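Local coordinates for 4-hydroxy-3-methylbut-2-enyl diphosphate reductase, apicoplast (PDB 4N7B), which catalyses the last step of the DOXP/MEP isoprenoid pathway, using an iron-sulfur cluster to reduce (E)-4-hydroxy-3-methylbut-2-enyl diphosphate to isopentenyl and dimethylallyl diphosphate, at residues 218-223 and 503-508; 339-344 and 359-364; 367-372 and 395-400. All blocks are in the same frame, centred on the assembly; numbering follows the deposited sequence.

Interaction 1: 218-223 and 503-508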
loop_
_atom_site.group_PDB
_atom_site.type_symbol
_atom_site.label_atom_id
_atom_site.label_comp_id
_atom_site.label_asym_id
_atom_site.label_seq_id
_atom_site.Cartn_x
_atom_site.Cartn_y
_atom_site.Cartn_z
ATOM N N PRO A 218 -22.677 -27.941 9.673
ATOM C CA PRO A 218 -22.271 -28.698 8.485
ATOM C C PRO A 218 -20.758 -28.742 8.279
ATOM O O PRO A 218 -20.006 -28.984 9.227
ATOM C CB PRO A 218 -22.944 -27.926 7.347
ATOM C CG PRO A 218 -24.194 -27.397 7.962
ATOM C CD PRO A 218 -23.833 -27.067 9.397
ATOM N N ASN A 219 -20.322 -28.519 7.043
ATOM C CA ASN A 219 -18.909 -28.597 6.702
ATOM C C ASN A 219 -18.199 -27.280 6.921
ATOM O O ASN A 219 -18.486 -26.294 6.244
ATOM C CB ASN A 219 -18.761 -29.001 5.251
ATOM C CG ASN A 219 -17.730 -30.044 5.065
ATOM O OD1 ASN A 219 -17.922 -31.191 5.466
ATOM N ND2 ASN A 219 -16.612 -29.671 4.456
ATOM N N LYS A 220 -17.280 -27.255 7.875
ATOM C CA LYS A 220 -16.568 -26.025 8.192
ATOM C C LYS A 220 -15.241 -25.974 7.452
ATOM O O LYS A 220 -14.449 -26.915 7.522
ATOM C CB LYS A 220 -16.367 -25.925 9.698
ATOM C CG LYS A 220 -17.695 -25.993 10.454
ATOM C CD LYS A 220 -17.507 -25.864 11.943
ATOM C CE LYS A 220 -17.175 -24.443 12.325
ATOM N NZ LYS A 220 -17.102 -24.266 13.809
ATOM N N ILE A 221 -14.997 -24.882 6.737
ATOM C CA ILE A 221 -13.768 -24.753 5.974
ATOM C C ILE A 221 -13.153 -23.376 6.099
ATOM O O ILE A 221 -13.846 -22.353 6.007
ATOM C CB ILE A 221 -14.007 -24.983 4.490
ATOM C CG1 ILE A 221 -14.575 -26.372 4.252
ATOM C CG2 ILE A 221 -12.696 -24.807 3.711
ATOM C CD1 ILE A 221 -14.970 -26.589 2.809
ATOM N N LEU A 222 -11.840 -23.352 6.300
ATOM C CA LEU A 222 -11.080 -22.111 6.257
ATOM C C LEU A 222 -10.238 -22.082 4.995
ATOM O O LEU A 222 -9.333 -22.912 4.793
ATOM C CB LEU A 222 -10.200 -21.984 7.495
ATOM C CG LEU A 222 -9.265 -20.781 7.502
ATOM C CD1 LEU A 222 -10.026 -19.523 7.779
ATOM C CD2 LEU A 222 -8.181 -20.978 8.537
ATOM N N TYR A 223 -10.555 -21.145 4.116
ATOM C CA TYR A 223 -9.802 -20.982 2.894
ATOM C C TYR A 223 -8.699 -19.985 3.160
ATOM O O TYR A 223 -8.951 -18.785 3.313
ATOM C CB TYR A 223 -10.697 -20.471 1.784
ATOM C CG TYR A 223 -11.737 -21.454 1.299
ATOM C CD1 TYR A 223 -11.395 -22.464 0.419
ATOM C CD2 TYR A 223 -13.072 -21.346 1.693
ATOM C CE1 TYR A 223 -12.335 -23.359 -0.048
ATOM C CE2 TYR A 223 -14.024 -22.239 1.227
ATOM C CZ TYR A 223 -13.640 -23.244 0.356
ATOM O OH TYR A 223 -14.555 -24.141 -0.117
ATOM N N PHE A 503 -13.005 -24.535 17.400
ATOM C CA PHE A 503 -13.627 -24.068 16.163
ATOM C C PHE A 503 -13.567 -25.096 15.048
ATOM O O PHE A 503 -14.561 -25.337 14.370
ATOM C CB PHE A 503 -12.987 -22.750 15.744
ATOM C CG PHE A 503 -13.168 -21.664 16.770
ATOM C CD1 PHE A 503 -14.429 -21.166 17.048
ATOM C CD2 PHE A 503 -12.092 -21.187 17.495
ATOM C CE1 PHE A 503 -14.610 -20.193 18.011
ATOM C CE2 PHE A 503 -12.273 -20.211 18.465
ATOM C CZ PHE A 503 -13.531 -19.716 18.716
ATOM N N ASN A 504 -12.403 -25.713 14.875
ATOM C CA ASN A 504 -12.250 -26.845 13.972
ATOM C C ASN A 504 -12.690 -26.589 12.533
ATOM O O ASN A 504 -13.277 -27.466 11.908
ATOM C CB ASN A 504 -12.988 -28.058 14.521
ATOM C CG ASN A 504 -12.412 -28.539 15.826
ATOM O OD1 ASN A 504 -11.196 -28.699 15.961
ATOM N ND2 ASN A 504 -13.281 -28.779 16.802
ATOM N N TYR A 505 -12.389 -25.405 12.002
ATOM C CA TYR A 505 -12.533 -25.182 10.576
ATOM C C TYR A 505 -11.482 -26.038 9.868
ATOM O O TYR A 505 -10.314 -26.033 10.256
ATOM C CB TYR A 505 -12.339 -23.701 10.223
ATOM C CG TYR A 505 -13.493 -22.797 10.693
ATOM C CD1 TYR A 505 -13.481 -22.204 11.954
ATOM C CD2 TYR A 505 -14.584 -22.562 9.882
ATOM C CE1 TYR A 505 -14.541 -21.402 12.398
ATOM C CE2 TYR A 505 -15.655 -21.758 10.319
ATOM C CZ TYR A 505 -15.622 -21.181 11.569
ATOM O OH TYR A 505 -16.672 -20.382 11.991
ATOM N N THR A 506 -11.884 -26.764 8.831
ATOM C CA THR A 506 -10.927 -27.576 8.076
ATOM C C THR A 506 -10.119 -26.664 7.161
ATOM O O THR A 506 -10.675 -25.865 6.410
ATOM C CB THR A 506 -11.608 -28.661 7.224
ATOM O OG1 THR A 506 -12.250 -29.607 8.079
ATOM C CG2 THR A 506 -10.565 -29.398 6.367
ATOM N N LEU A 507 -8.802 -26.778 7.230
ATOM C CA LEU A 507 -7.931 -25.907 6.463
ATOM C C LEU A 507 -7.855 -26.328 4.989
ATOM O O LEU A 507 -7.609 -27.498 4.667
ATOM C CB LEU A 507 -6.537 -25.900 7.084
ATOM C CG LEU A 507 -5.486 -25.020 6.419
ATOM C CD1 LEU A 507 -5.960 -23.591 6.326
ATOM C CD2 LEU A 507 -4.206 -25.096 7.214
ATOM N N GLN A 508 -8.084 -25.362 4.105
ATOM C CA GLN A 508 -7.863 -25.548 2.685
ATOM C C GLN A 508 -7.122 -24.341 2.127
ATOM O O GLN A 508 -7.322 -23.218 2.575
ATOM C CB GLN A 508 -9.181 -25.757 1.946
ATOM C CG GLN A 508 -9.807 -27.122 2.196
ATOM C CD GLN A 508 -8.874 -28.270 1.831
ATOM O OE1 GLN A 508 -8.540 -28.460 0.662
ATOM N NE2 GLN A 508 -8.443 -29.030 2.832
HETATM O O HOH W 1 -17.110 -21.639 14.658
#
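Ile221, Leu222 and Tyr223 pair in parallel with Thr506, Leu507 and Gln508, the short strand axes 4.6 Å apart at closest and 27° off parallel. The ladder starts where Thr506 N donates to Lys220 O (2.9 Å), continues when Leu222 N reaches Thr506 O, and closes with Gln508 N on Leu222 O (2.8 Å). It joins the first strand of the model, 221-226, to 506-511, an edge strand of a five-stranded parallel sheet. Just ahead of the strands, Lys220 lies over one face of the Tyr505 ring: CE stands 3.8 Å from the centroid, a CH-pi contact, and NZ follows as a cation-pi partner at 4.3 Å. The bend in the lysine chain at chi3 (74°) turns the ammonium toward Phe503 O, met in the carbonyl plane on a lone pair, with NZ to O at 2.8 Å. A water accepts from Lys220 NZ and donates to Tyr505 OH, a hydroxyl also hydrogen-bonded to the backbone O of Val475. On the sheet face of Leu222 and Leu507, Leu222 CD2 meets Leu507 CD1 at 4.1 Å, while Leu222 CB rests on Tyr505 CB; helix 488-499 packs here through Leu498. On the other face, Ile221 CG2 sits over the centre of the Tyr223 ring, 3.7 Å above its plane. The ammonium thus has a carbonyl, a water and an aromatic face as partners, which should restrain it at this sheet edge.

Interaction 2: 339-344 and 359-364. With SO4 (sulfate ion), chain C.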
loop_
_atom_site.group_PDB
_atom_site.type_symbol
_atom_site.label_atom_id
_atom_site.label_comp_id
_atom_site.label_asym_id
_atom_site.label_seq_id
_atom_site.Cartn_x
_atom_site.Cartn_y
_atom_site.Cartn_z
ATOM N N GLY A 339 -7.527 9.301 -6.233
ATOM C CA GLY A 339 -7.057 8.737 -4.985
ATOM C C GLY A 339 -7.627 9.559 -3.865
ATOM O O GLY A 339 -8.366 10.507 -4.135
ATOM N N TYR A 340 -7.292 9.225 -2.624
ATOM C CA TYR A 340 -7.864 9.916 -1.468
ATOM C C TYR A 340 -6.968 11.058 -0.994
ATOM O O TYR A 340 -5.797 10.848 -0.686
ATOM C CB TYR A 340 -8.107 8.910 -0.349
ATOM C CG TYR A 340 -9.112 7.861 -0.757
ATOM C CD1 TYR A 340 -10.468 8.164 -0.804
ATOM C CD2 TYR A 340 -8.709 6.587 -1.145
ATOM C CE1 TYR A 340 -11.405 7.222 -1.190
ATOM C CE2 TYR A 340 -9.645 5.628 -1.534
ATOM C CZ TYR A 340 -10.996 5.955 -1.549
ATOM O OH TYR A 340 -11.941 5.022 -1.925
ATOM N N LYS A 341 -7.543 12.263 -0.953
ATOM C CA LYS A 341 -6.807 13.513 -0.722
ATOM C C LYS A 341 -5.841 13.515 0.466
ATOM O O LYS A 341 -4.796 14.164 0.429
ATOM C CB LYS A 341 -7.800 14.665 -0.512
ATOM C CG LYS A 341 -8.542 15.096 -1.760
ATOM C CD LYS A 341 -9.382 16.369 -1.490
ATOM C CE LYS A 341 -10.385 16.656 -2.630
ATOM N NZ LYS A 341 -9.769 16.817 -4.002
ATOM N N ASN A 342 -6.183 12.807 1.528
ATOM C CA ASN A 342 -5.363 12.864 2.730
ATOM C C ASN A 342 -4.488 11.626 2.956
ATOM O O ASN A 342 -3.961 11.427 4.053
ATOM C CB ASN A 342 -6.258 13.119 3.942
ATOM C CG ASN A 342 -6.792 14.542 3.980
ATOM O OD1 ASN A 342 -6.024 15.507 3.950
ATOM N ND2 ASN A 342 -8.114 14.677 4.028
ATOM N N HIS A 343 -4.335 10.795 1.928
ATOM C CA HIS A 343 -3.411 9.661 2.002
ATOM C C HIS A 343 -2.006 10.138 1.645
ATOM O O HIS A 343 -1.833 10.819 0.634
ATOM C CB HIS A 343 -3.851 8.549 1.045
ATOM C CG HIS A 343 -3.173 7.239 1.293
ATOM N ND1 HIS A 343 -1.872 6.995 0.905
ATOM C CD2 HIS A 343 -3.604 6.103 1.890
ATOM C CE1 HIS A 343 -1.534 5.770 1.251
ATOM N NE2 HIS A 343 -2.567 5.204 1.854
ATOM N N VAL A 344 -0.999 9.792 2.454
ATOM C CA VAL A 344 0.370 10.282 2.209
ATOM C C VAL A 344 0.897 9.997 0.798
ATOM O O VAL A 344 1.604 10.827 0.217
ATOM C CB VAL A 344 1.396 9.738 3.232
ATOM C CG1 VAL A 344 1.144 10.350 4.574
ATOM C CG2 VAL A 344 1.331 8.239 3.318
ATOM N N ILE A 359 -6.860 16.391 -7.969
ATOM C CA ILE A 359 -7.189 15.139 -7.326
ATOM C C ILE A 359 -8.674 14.845 -7.411
ATOM O O ILE A 359 -9.487 15.700 -7.093
ATOM C CB ILE A 359 -6.797 15.169 -5.849
ATOM C CG1 ILE A 359 -5.289 15.373 -5.726
ATOM C CG2 ILE A 359 -7.221 13.862 -5.168
ATOM C CD1 ILE A 359 -4.807 15.537 -4.306
ATOM N N VAL A 360 -9.038 13.631 -7.810
ATOM C CA VAL A 360 -10.430 13.224 -7.672
ATOM C C VAL A 360 -10.552 12.021 -6.744
ATOM O O VAL A 360 -9.873 11.013 -6.926
ATOM C CB VAL A 360 -11.124 12.976 -9.048
ATOM C CG1 VAL A 360 -10.561 13.918 -10.097
ATOM C CG2 VAL A 360 -10.997 11.564 -9.482
ATOM N N GLU A 361 -11.390 12.141 -5.716
ATOM C CA GLU A 361 -11.641 10.993 -4.849
ATOM C C GLU A 361 -13.004 10.366 -5.094
ATOM O O GLU A 361 -13.308 9.302 -4.551
ATOM C CB GLU A 361 -11.468 11.329 -3.364
ATOM C CG GLU A 361 -11.597 12.759 -2.997
ATOM C CD GLU A 361 -11.471 12.982 -1.491
ATOM O OE1 GLU A 361 -10.755 12.202 -0.825
ATOM O OE2 GLU A 361 -12.097 13.938 -0.972
ATOM N N ASN A 362 -13.816 11.006 -5.925
ATOM C CA ASN A 362 -15.168 10.521 -6.178
ATOM C C ASN A 362 -15.715 11.074 -7.476
ATOM O O ASN A 362 -15.057 11.888 -8.130
ATOM C CB ASN A 362 -16.102 10.909 -5.034
ATOM C CG ASN A 362 -16.139 12.420 -4.792
ATOM O OD1 ASN A 362 -16.289 13.214 -5.731
ATOM N ND2 ASN A 362 -15.980 12.824 -3.534
ATOM N N VAL A 363 -16.930 10.669 -7.837
ATOM C CA VAL A 363 -17.509 11.115 -9.101
ATOM C C VAL A 363 -18.023 12.564 -9.037
ATOM O O VAL A 363 -18.238 13.193 -10.073
ATOM C CB VAL A 363 -18.674 10.208 -9.546
ATOM C CG1 VAL A 363 -18.205 8.771 -9.709
ATOM C CG2 VAL A 363 -19.854 10.326 -8.556
ATOM N N ASN A 364 -18.266 13.088 -7.837
ATOM C CA ASN A 364 -18.635 14.493 -7.711
ATOM C C ASN A 364 -17.451 15.319 -8.264
ATOM O O ASN A 364 -17.636 16.217 -9.087
ATOM C CB ASN A 364 -18.939 14.862 -6.251
ATOM C CG ASN A 364 -20.384 14.475 -5.794
ATOM O OD1 ASN A 364 -21.187 13.944 -6.568
ATOM N ND2 ASN A 364 -20.695 14.749 -4.516
HETATM S S SO4 C . -1.469 1.592 2.149
HETATM O O1 SO4 C . -0.638 2.379 1.249
HETATM O O2 SO4 C . -0.623 0.823 3.067
HETATM O O3 SO4 C . -2.297 2.534 2.898
HETATM O O4 SO4 C . -2.359 0.660 1.433
#
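Lys341 and Gly339 meet Ile359 and Glu361 in a beta-alpha-beta crossover: strand 334-338, helix 344-350 and the adjacent parallel strand 357-360. The last rung is Gly339 N to Val360 O, 3.0 Å; beyond it the first chain folds into a type I turn from Tyr340 to His343. Followed outward, the Lys341 side chain crosses that of Glu361 at about a right angle. CB lies 3.9 Å from Glu361 OE1, CG packs on Glu361 CD and touches Ile359 CG2, and CD and CE pass beside Glu361 OE2. The final torsion bends the tip (chi4 -57°), bringing NZ to Ile359 O for a weak hydrogen bond of 3.3 Å. Lys341 NZ remains 4.8 Å from Glu361 OE2, so any attraction between the opposite charges probably acts without direct contact. The carboxylate instead accepts one bond from the backbone: Lys341 N donates to Glu361 OE1 at 3.2 Å, from above the carboxylate plane. The same oxygen lies at the edge of the Tyr340 ring. Past the turn, His343, which probably binds the substrate as in related enzymes, N-caps helix 344-350 through ND1 to Glu345 N. That bond would fix the ring's rotation and point NE2 at a sulfate, probably from the crystallisation liquor, which Ser442, Asn443 and His260 also hold. His343 NE2 donates to sulfate O3 at 2.9 Å, almost straight (170°), with the sulfur in the plane of the ring.

Interaction 3: 367-372 and 395-400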
loop_
_atom_site.group_PDB
_atom_site.type_symbol
_atom_site.label_atom_id
_atom_site.label_comp_id
_atom_site.label_asym_id
_atom_site.label_seq_id
_atom_site.Cartn_x
_atom_site.Cartn_y
_atom_site.Cartn_z
ATOM N N ASP A 367 -17.374 15.692 -12.004
ATOM C CA ASP A 367 -18.337 16.633 -12.559
ATOM C C ASP A 367 -17.795 18.041 -12.523
ATOM O O ASP A 367 -18.108 18.847 -13.390
ATOM C CB ASP A 367 -19.638 16.608 -11.764
ATOM C CG ASP A 367 -20.464 15.371 -12.032
ATOM O OD1 ASP A 367 -20.599 14.991 -13.216
ATOM O OD2 ASP A 367 -20.980 14.776 -11.057
ATOM N N LYS A 368 -16.990 18.332 -11.507
ATOM C CA LYS A 368 -16.477 19.679 -11.290
ATOM C C LYS A 368 -15.314 20.050 -12.216
ATOM O O LYS A 368 -14.981 21.220 -12.343
ATOM C CB LYS A 368 -16.062 19.856 -9.828
ATOM C CG LYS A 368 -17.226 19.874 -8.873
ATOM C CD LYS A 368 -16.767 19.930 -7.425
ATOM C CE LYS A 368 -17.960 19.851 -6.458
ATOM N NZ LYS A 368 -17.554 19.871 -5.020
ATOM N N LEU A 369 -14.703 19.077 -12.875
ATOM C CA LEU A 369 -13.544 19.379 -13.709
ATOM C C LEU A 369 -13.934 20.146 -14.969
ATOM O O LEU A 369 -14.875 19.775 -15.668
ATOM C CB LEU A 369 -12.826 18.099 -14.120
ATOM C CG LEU A 369 -12.130 17.328 -13.008
ATOM C CD1 LEU A 369 -11.523 16.066 -13.590
ATOM C CD2 LEU A 369 -11.061 18.195 -12.351
ATOM N N ASN A 370 -13.189 21.205 -15.269
ATOM C CA ASN A 370 -13.366 21.928 -16.522
ATOM C C ASN A 370 -12.040 22.255 -17.165
ATOM O O ASN A 370 -11.122 22.728 -16.497
ATOM C CB ASN A 370 -14.160 23.212 -16.300
ATOM C CG ASN A 370 -15.643 22.955 -16.208
ATOM O OD1 ASN A 370 -16.322 22.837 -17.230
ATOM N ND2 ASN A 370 -16.156 22.856 -14.983
ATOM N N PHE A 371 -11.952 21.999 -18.465
ATOM C CA PHE A 371 -10.739 22.266 -19.228
ATOM C C PHE A 371 -11.097 22.708 -20.631
ATOM O O PHE A 371 -12.096 22.257 -21.187
ATOM C CB PHE A 371 -9.873 21.010 -19.342
ATOM C CG PHE A 371 -9.419 20.456 -18.023
ATOM C CD1 PHE A 371 -8.356 21.026 -17.348
ATOM C CD2 PHE A 371 -10.049 19.360 -17.466
ATOM C CE1 PHE A 371 -7.926 20.511 -16.138
ATOM C CE2 PHE A 371 -9.631 18.846 -16.253
ATOM C CZ PHE A 371 -8.569 19.424 -15.585
ATOM N N PRO A 372 -10.271 23.585 -21.216
ATOM C CA PRO A 372 -10.375 23.879 -22.647
ATOM C C PRO A 372 -10.381 22.586 -23.452
ATOM O O PRO A 372 -9.886 21.555 -22.984
ATOM C CB PRO A 372 -9.104 24.677 -22.929
ATOM C CG PRO A 372 -8.769 25.324 -21.629
ATOM C CD PRO A 372 -9.183 24.340 -20.570
ATOM N N GLN A 395 -14.308 5.240 -15.768
ATOM C CA GLN A 395 -15.352 5.197 -16.774
ATOM C C GLN A 395 -16.031 6.556 -16.913
ATOM O O GLN A 395 -16.337 7.000 -18.024
ATOM C CB GLN A 395 -16.394 4.164 -16.375
ATOM C CG GLN A 395 -17.574 4.074 -17.309
ATOM C CD GLN A 395 -18.510 2.956 -16.898
ATOM O OE1 GLN A 395 -19.463 3.165 -16.133
ATOM N NE2 GLN A 395 -18.228 1.747 -17.383
ATOM N N LYS A 396 -16.278 7.203 -15.781
ATOM C CA LYS A 396 -16.918 8.517 -15.772
ATOM C C LYS A 396 -15.950 9.550 -16.336
ATOM O O LYS A 396 -16.330 10.384 -17.141
ATOM C CB LYS A 396 -17.334 8.895 -14.352
ATOM C CG LYS A 396 -18.349 10.010 -14.303
ATOM C CD LYS A 396 -18.805 10.280 -12.895
ATOM C CE LYS A 396 -19.673 11.525 -12.853
ATOM N NZ LYS A 396 -20.779 11.467 -13.849
ATOM N N LEU A 397 -14.684 9.463 -15.938
ATOM C CA LEU A 397 -13.648 10.334 -16.490
ATOM C C LEU A 397 -13.578 10.257 -18.006
ATOM O O LEU A 397 -13.432 11.273 -18.689
ATOM C CB LEU A 397 -12.272 9.968 -15.946
ATOM C CG LEU A 397 -11.689 10.915 -14.907
ATOM C CD1 LEU A 397 -10.282 10.466 -14.586
ATOM C CD2 LEU A 397 -11.697 12.374 -15.375
ATOM N N LYS A 398 -13.656 9.044 -18.531
ATOM C CA LYS A 398 -13.538 8.827 -19.961
ATOM C C LYS A 398 -14.767 9.289 -20.714
ATOM O O LYS A 398 -14.668 9.655 -21.874
ATOM C CB LYS A 398 -13.306 7.353 -20.254
ATOM C CG LYS A 398 -11.873 6.941 -20.148
ATOM C CD LYS A 398 -11.727 5.514 -20.634
ATOM C CE LYS A 398 -10.291 5.083 -20.715
ATOM N NZ LYS A 398 -10.203 3.591 -20.788
ATOM N N ASN A 399 -15.925 9.248 -20.066
ATOM C CA ASN A 399 -17.148 9.750 -20.683
ATOM C C ASN A 399 -16.988 11.235 -20.940
ATOM O O ASN A 399 -17.232 11.726 -22.035
ATOM C CB ASN A 399 -18.367 9.524 -19.779
ATOM C CG ASN A 399 -18.817 8.074 -19.757
ATOM O OD1 ASN A 399 -18.510 7.306 -20.675
ATOM N ND2 ASN A 399 -19.554 7.688 -18.705
ATOM N N LYS A 400 -16.551 11.944 -19.910
ATOM C CA LYS A 400 -16.380 13.380 -19.994
ATOM C C LYS A 400 -15.183 13.755 -20.876
ATOM O O LYS A 400 -15.284 14.638 -21.716
ATOM C CB LYS A 400 -16.204 13.938 -18.590
ATOM C CG LYS A 400 -16.326 15.429 -18.522
ATOM C CD LYS A 400 -16.432 15.906 -17.090
ATOM C CE LYS A 400 -16.487 17.421 -17.040
ATOM N NZ LYS A 400 -16.750 17.920 -15.659
#
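Asp367, Leu369 and Lys400 bring the last part of helix 363-368 and the chain after it against the last turns of helix 387-400. The polar contact is made chiefly by Lys400. Its CG is anti to the backbone N (chi1 -167°) and the chain runs extended from there, so the ammonium spans the gap and reaches the carbonyls of Asp367 and Leu369. NZ donates to Leu369 O at 2.6 Å, in the carbonyl plane and on a lone pair. Asp367 O lies 2.8 Å from the same Lys400 NZ, and Val366 O takes a further hydrogen bond from it. A positive group set among these carbonyls should interact favourably with the negative end of the helix dipole.

The charged pair is looser. Asp367 and Lys396 cross at about a right angle, and the salt bridge from Asp367 OD1 to Lys396 NZ is long, 3.6 Å. Lys396 CE lies equally near that oxygen, so the carboxylate sits alongside the end of the chain rather than straight off the ammonium. Asp367 OD1 is 5.4 Å from Lys400 NZ, where some attraction is likely, though their charged atoms are not in contact.

The apolar part is small and lies on the inner side. Leu369 CD1 meets Leu397 CD2 at 4.1 Å, the two side chains slanting past one another. Both leucines also rest on Ile336 of strand 334-338, so this pair belongs to the layer between helices and sheet.

Two helices side by side over a parallel sheet, each linked to the next strand by a loop, are typical of an alpha/beta domain with a parallel central sheet, of which IspH proteins have three; this contact ties two such helices at the outer surface of one of them, away from the cluster and the substrate site.

Interactions 2 and 3 belong to one alpha/beta unit and share helix 363-368: interaction 2 lies at its N-terminal end and interaction 3 at its C-terminal end. They touch directly, Val363 CB packing on Lys396 CD at 3.4 Å. Interaction 1 sits in a different sheet, its centre about 39 Å from that of interaction 2 and 48 Å from that of interaction 3, and its segments enclose both others along the chain. Interactions 1 and 3 are surface contacts; interaction 2 is partly buried and alone reaches the anion site. A lysine ammonium meets a backbone carbonyl in all three, weakly in interaction 2, but interaction 1 relies on a strand ladder, interaction 2 on a carboxylate bonded to a turn's backbone N, and interaction 3 on a helix terminus.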